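Local coordinates for protein dextranase (Pseudarthrobacter oxydans, PDB 6NZS) that catalyses the endohydrolysis of (1->6)-alpha-D-glucosidic linkages in dextran, as a member of glycoside hydrolase family 49, at residues 4-15 / 50-58. Numbering follows the deposited sequence.
Sequences TADNGNLHTWWH and AYDAFTYMS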
loop_
_atom_site.group_PDB
_atom_site.type_symbol
_atom_site.label_atom_id
_atom_site.label_comp_id
_atom_site.label_asym_id
_atom_site.label_seq_id
_atom_site.Cartn_x
_atom_site.Cartn_y
_atom_site.Cartn_z
ATOM N N THR A 4 -0.227 -23.949 17.714
ATOM C CA THR A 4 -0.226 -22.493 17.743
ATOM C C THR A 4 0.050 -21.978 19.152
ATOM O O THR A 4 -0.097 -22.695 20.148
ATOM C CB THR A 4 -1.565 -21.939 17.249
ATOM O OG1 THR A 4 -2.627 -22.447 18.068
ATOM C CG2 THR A 4 -1.811 -22.330 15.791
ATOM N N ALA A 5 0.459 -20.714 19.226
ATOM C CA ALA A 5 0.794 -20.068 20.489
ATOM C C ALA A 5 -0.324 -19.147 20.946
ATOM O O ALA A 5 -0.902 -18.403 20.149
ATOM C CB ALA A 5 2.072 -19.240 20.350
ATOM N N ASP A 6 -0.604 -19.173 22.250
ATOM C CA ASP A 6 -1.472 -18.152 22.826
ATOM C C ASP A 6 -1.006 -17.903 24.261
ATOM O O ASP A 6 -1.617 -18.350 25.234
ATOM C CB ASP A 6 -2.950 -18.528 22.775
ATOM C CG ASP A 6 -3.846 -17.379 23.175
ATOM O OD1 ASP A 6 -3.323 -16.266 23.389
ATOM O OD2 ASP A 6 -5.074 -17.586 23.270
ATOM N N ASN A 7 0.095 -17.171 24.388
ATOM C CA ASN A 7 0.625 -16.809 25.694
ATOM C C ASN A 7 0.833 -15.299 25.748
ATOM O O ASN A 7 0.499 -14.565 24.812
ATOM C CB ASN A 7 1.892 -17.607 26.032
ATOM C CG ASN A 7 3.014 -17.383 25.038
ATOM O OD1 ASN A 7 3.489 -16.265 24.874
ATOM N ND2 ASN A 7 3.455 -18.455 24.380
ATOM N N GLY A 8 1.392 -14.826 26.862
ATOM C CA GLY A 8 1.532 -13.395 27.048
ATOM C C GLY A 8 2.456 -12.721 26.052
ATOM O O GLY A 8 2.337 -11.510 25.835
ATOM N N ASN A 9 3.377 -13.475 25.442
ATOM C CA ASN A 9 4.404 -12.886 24.588
ATOM C C ASN A 9 4.283 -13.251 23.121
ATOM O O ASN A 9 4.985 -12.652 22.300
ATOM C CB ASN A 9 5.802 -13.303 25.045
ATOM C CG ASN A 9 6.181 -12.705 26.376
ATOM O OD1 ASN A 9 5.492 -11.833 26.905
ATOM N ND2 ASN A 9 7.288 -13.176 26.926
ATOM N N LEU A 10 3.459 -14.229 22.772
ATOM C CA LEU A 10 3.397 -14.703 21.398
ATOM C C LEU A 10 1.991 -15.208 21.131
ATOM O O LEU A 10 1.424 -15.953 21.938
ATOM C CB LEU A 10 4.420 -15.823 21.161
ATOM C CG LEU A 10 4.545 -16.396 19.746
ATOM C CD1 LEU A 10 4.875 -15.303 18.711
ATOM C CD2 LEU A 10 5.602 -17.497 19.728
ATOM N N HIS A 11 1.424 -14.794 20.004
ATOM C CA HIS A 11 0.124 -15.293 19.586
ATOM C C HIS A 11 0.200 -15.627 18.107
ATOM O O HIS A 11 0.485 -14.749 17.284
ATOM C CB HIS A 11 -0.984 -14.272 19.838
ATOM C CG HIS A 11 -2.345 -14.781 19.490
ATOM N ND1 HIS A 11 -3.344 -13.970 18.996
ATOM C CD2 HIS A 11 -2.869 -16.028 19.561
ATOM C CE1 HIS A 11 -4.427 -14.696 18.781
ATOM N NE2 HIS A 11 -4.165 -15.946 19.112
ATOM N N THR A 12 -0.045 -16.891 17.779
ATOM C CA THR A 12 -0.189 -17.342 16.403
ATOM C C THR A 12 -1.510 -18.088 16.273
ATOM O O THR A 12 -2.174 -18.405 17.267
ATOM C CB THR A 12 0.964 -18.251 15.961
ATOM O OG1 THR A 12 0.850 -19.514 16.626
ATOM C CG2 THR A 12 2.316 -17.634 16.280
ATOM N N TRP A 13 -1.905 -18.364 15.030
ATOM C CA TRP A 13 -3.197 -18.992 14.793
ATOM C C TRP A 13 -3.159 -19.783 13.493
ATOM O O TRP A 13 -2.222 -19.679 12.696
ATOM C CB TRP A 13 -4.339 -17.972 14.771
ATOM C CG TRP A 13 -4.126 -16.858 13.802
ATOM C CD1 TRP A 13 -4.481 -16.841 12.478
ATOM C CD2 TRP A 13 -3.496 -15.595 14.068
ATOM N NE1 TRP A 13 -4.112 -15.648 11.910
ATOM C CE2 TRP A 13 -3.508 -14.863 12.857
ATOM C CE3 TRP A 13 -2.929 -15.011 15.213
ATOM C CZ2 TRP A 13 -2.983 -13.574 12.761
ATOM C CZ3 TRP A 13 -2.389 -13.734 15.113
ATOM C CH2 TRP A 13 -2.422 -13.029 13.889
ATOM N N TRP A 14 -4.214 -20.568 13.286
ATOM C CA TRP A 14 -4.347 -21.408 12.110
ATOM C C TRP A 14 -5.766 -21.268 11.583
ATOM O O TRP A 14 -6.615 -20.630 12.203
ATOM C CB TRP A 14 -4.046 -22.871 12.463
ATOM C CG TRP A 14 -3.716 -23.712 11.286
ATOM C CD1 TRP A 14 -4.498 -24.681 10.725
ATOM C CD2 TRP A 14 -2.507 -23.676 10.523
ATOM N NE1 TRP A 14 -3.854 -25.242 9.650
ATOM C CE2 TRP A 14 -2.629 -24.644 9.503
ATOM C CE3 TRP A 14 -1.331 -22.916 10.600
ATOM C CZ2 TRP A 14 -1.622 -24.874 8.565
ATOM C CZ3 TRP A 14 -0.328 -23.152 9.669
ATOM C CH2 TRP A 14 -0.486 -24.120 8.663
ATOM N N HIS A 15 -6.019 -21.873 10.420
ATOM C CA HIS A 15 -7.370 -22.001 9.877
ATOM C C HIS A 15 -7.565 -23.454 9.473
ATOM O O HIS A 15 -6.919 -23.933 8.536
ATOM C CB HIS A 15 -7.567 -21.086 8.668
ATOM C CG HIS A 15 -7.535 -19.631 9.008
ATOM N ND1 HIS A 15 -8.631 -18.952 9.498
ATOM C CD2 HIS A 15 -6.525 -18.731 8.962
ATOM C CE1 HIS A 15 -8.301 -17.690 9.717
ATOM N NE2 HIS A 15 -7.025 -17.533 9.412
ATOM N N ALA A 50 8.849 -23.761 18.934
ATOM C CA ALA A 50 8.425 -23.014 17.757
ATOM C C ALA A 50 6.974 -23.347 17.440
ATOM O O ALA A 50 6.585 -24.521 17.435
ATOM C CB ALA A 50 9.315 -23.332 16.556
ATOM N N TYR A 51 6.185 -22.313 17.168
ATOM C CA TYR A 51 4.752 -22.441 16.952
ATOM C C TYR A 51 4.409 -22.072 15.515
ATOM O O TYR A 51 4.963 -21.118 14.965
ATOM C CB TYR A 51 3.996 -21.512 17.895
ATOM C CG TYR A 51 4.183 -21.858 19.350
ATOM C CD1 TYR A 51 3.354 -22.784 19.962
ATOM C CD2 TYR A 51 5.191 -21.265 20.106
ATOM C CE1 TYR A 51 3.512 -23.106 21.300
ATOM C CE2 TYR A 51 5.357 -21.584 21.447
ATOM C CZ TYR A 51 4.513 -22.504 22.031
ATOM O OH TYR A 51 4.673 -22.826 23.365
ATOM N N ASP A 52 3.496 -22.831 14.916
ATOM C CA ASP A 52 3.049 -22.533 13.561
ATOM C C ASP A 52 2.239 -21.248 13.527
ATOM O O ASP A 52 1.443 -20.972 14.428
ATOM C CB ASP A 52 2.175 -23.676 13.060
ATOM C CG ASP A 52 2.926 -24.979 12.998
ATOM O OD1 ASP A 52 3.777 -25.124 12.097
ATOM O OD2 ASP A 52 2.677 -25.849 13.857
ATOM N N ALA A 53 2.450 -20.454 12.475
ATOM C CA ALA A 53 1.644 -19.271 12.205
ATOM C C ALA A 53 1.147 -19.383 10.776
ATOM O O ALA A 53 1.934 -19.664 9.870
ATOM C CB ALA A 53 2.469 -17.990 12.352
ATOM N N PHE A 54 -0.149 -19.181 10.575
ATOM C CA PHE A 54 -0.719 -19.363 9.247
ATOM C C PHE A 54 -0.092 -18.394 8.254
ATOM O O PHE A 54 0.177 -17.235 8.583
ATOM C CB PHE A 54 -2.222 -19.109 9.293
ATOM C CG PHE A 54 -2.947 -19.629 8.089
ATOM C CD1 PHE A 54 -3.184 -20.992 7.956
ATOM C CD2 PHE A 54 -3.371 -18.778 7.086
ATOM C CE1 PHE A 54 -3.843 -21.492 6.852
ATOM C CE2 PHE A 54 -4.046 -19.273 5.972
ATOM C CZ PHE A 54 -4.282 -20.625 5.853
ATOM N N THR A 55 0.130 -18.869 7.028
ATOM C CA THR A 55 0.536 -18.001 5.925
ATOM C C THR A 55 -0.602 -17.981 4.914
ATOM O O THR A 55 -0.886 -18.997 4.264
ATOM C CB THR A 55 1.851 -18.437 5.283
ATOM O OG1 THR A 55 2.875 -18.512 6.284
ATOM C CG2 THR A 55 2.278 -17.430 4.219
ATOM N N TYR A 56 -1.242 -16.825 4.800
ATOM C CA TYR A 56 -2.284 -16.561 3.817
ATOM C C TYR A 56 -1.668 -16.374 2.439
ATOM O O TYR A 56 -0.465 -16.168 2.296
ATOM C CB TYR A 56 -3.005 -15.260 4.174
ATOM C CG TYR A 56 -3.645 -15.288 5.543
ATOM C CD1 TYR A 56 -4.900 -15.852 5.719
ATOM C CD2 TYR A 56 -2.996 -14.755 6.659
ATOM C CE1 TYR A 56 -5.497 -15.899 6.968
ATOM C CE2 TYR A 56 -3.587 -14.790 7.912
ATOM C CZ TYR A 56 -4.833 -15.371 8.061
ATOM O OH TYR A 56 -5.421 -15.412 9.308
ATOM N N MET A 57 -2.512 -16.417 1.405
ATOM C CA MET A 57 -2.030 -16.137 0.055
ATOM C C MET A 57 -3.127 -15.503 -0.796
ATOM O O MET A 57 -4.287 -15.932 -0.766
ATOM C CB MET A 57 -1.479 -17.391 -0.648
ATOM C CG MET A 57 -0.780 -17.082 -1.974
ATOM S SD MET A 57 0.004 -18.519 -2.729
ATOM C CE MET A 57 -1.439 -19.412 -3.271
ATOM N N SER A 58 -2.744 -14.479 -1.553
ATOM C CA SER A 58 -3.612 -13.829 -2.525
ATOM C C SER A 58 -3.045 -14.060 -3.917
ATOM O O SER A 58 -1.826 -14.076 -4.102
ATOM C CB SER A 58 -3.675 -12.328 -2.232
ATOM O OG SER A 58 -4.282 -11.616 -3.293
HETATM O O HOH W 1 2.900 -21.428 24.889
#
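Tyr56 shows how one buried phenol can tie two aromatic side chains together. Its OH takes the indole N-H of Trp13, NE1 to OH 2.9 Å, nearly in the indole plane, and also pairs with His15, NE2 to OH 2.7 Å. Trp13 can deliver that N-H because its CG sits between the backbone N and the carbonyl carbon (chi1 54°), a turn that brings the indole back to Tyr56. Phe54 is wedged among these rings: one face receives the His15 edge in a T-shaped pair, His15 CD2 to Phe54 CD2 3.7 Å, while its own edge meets the Trp14 face at 82°. Its backbone N is fixed as well, reaching Trp13 O at 3.0 Å.

Just before this cluster, Thr12 OG1 accepts from Ala5 N (2.9 Å), joining the two limbs of the 4-15 segment, and donates across to Asp52 O (2.7 Å). A valine in its place would probably cost Ala5 N its acceptor and Asp52 O this donor.

Packing is looser beyond it, where Tyr51 and Asn7 are partly exposed, unlike the buried Trp13, His15, Phe54 and Tyr56. Ala5 CB lies over one Tyr51 face in a CH-pi contact, 3.7 Å from the ring centroid, but Tyr51 OH reaches Asn7 ND2 through a water. There Asn7 OD1 closes an Asx turn. The whole joins segment 4-15 to strand 51-58 in the family 49 Ig-like domain.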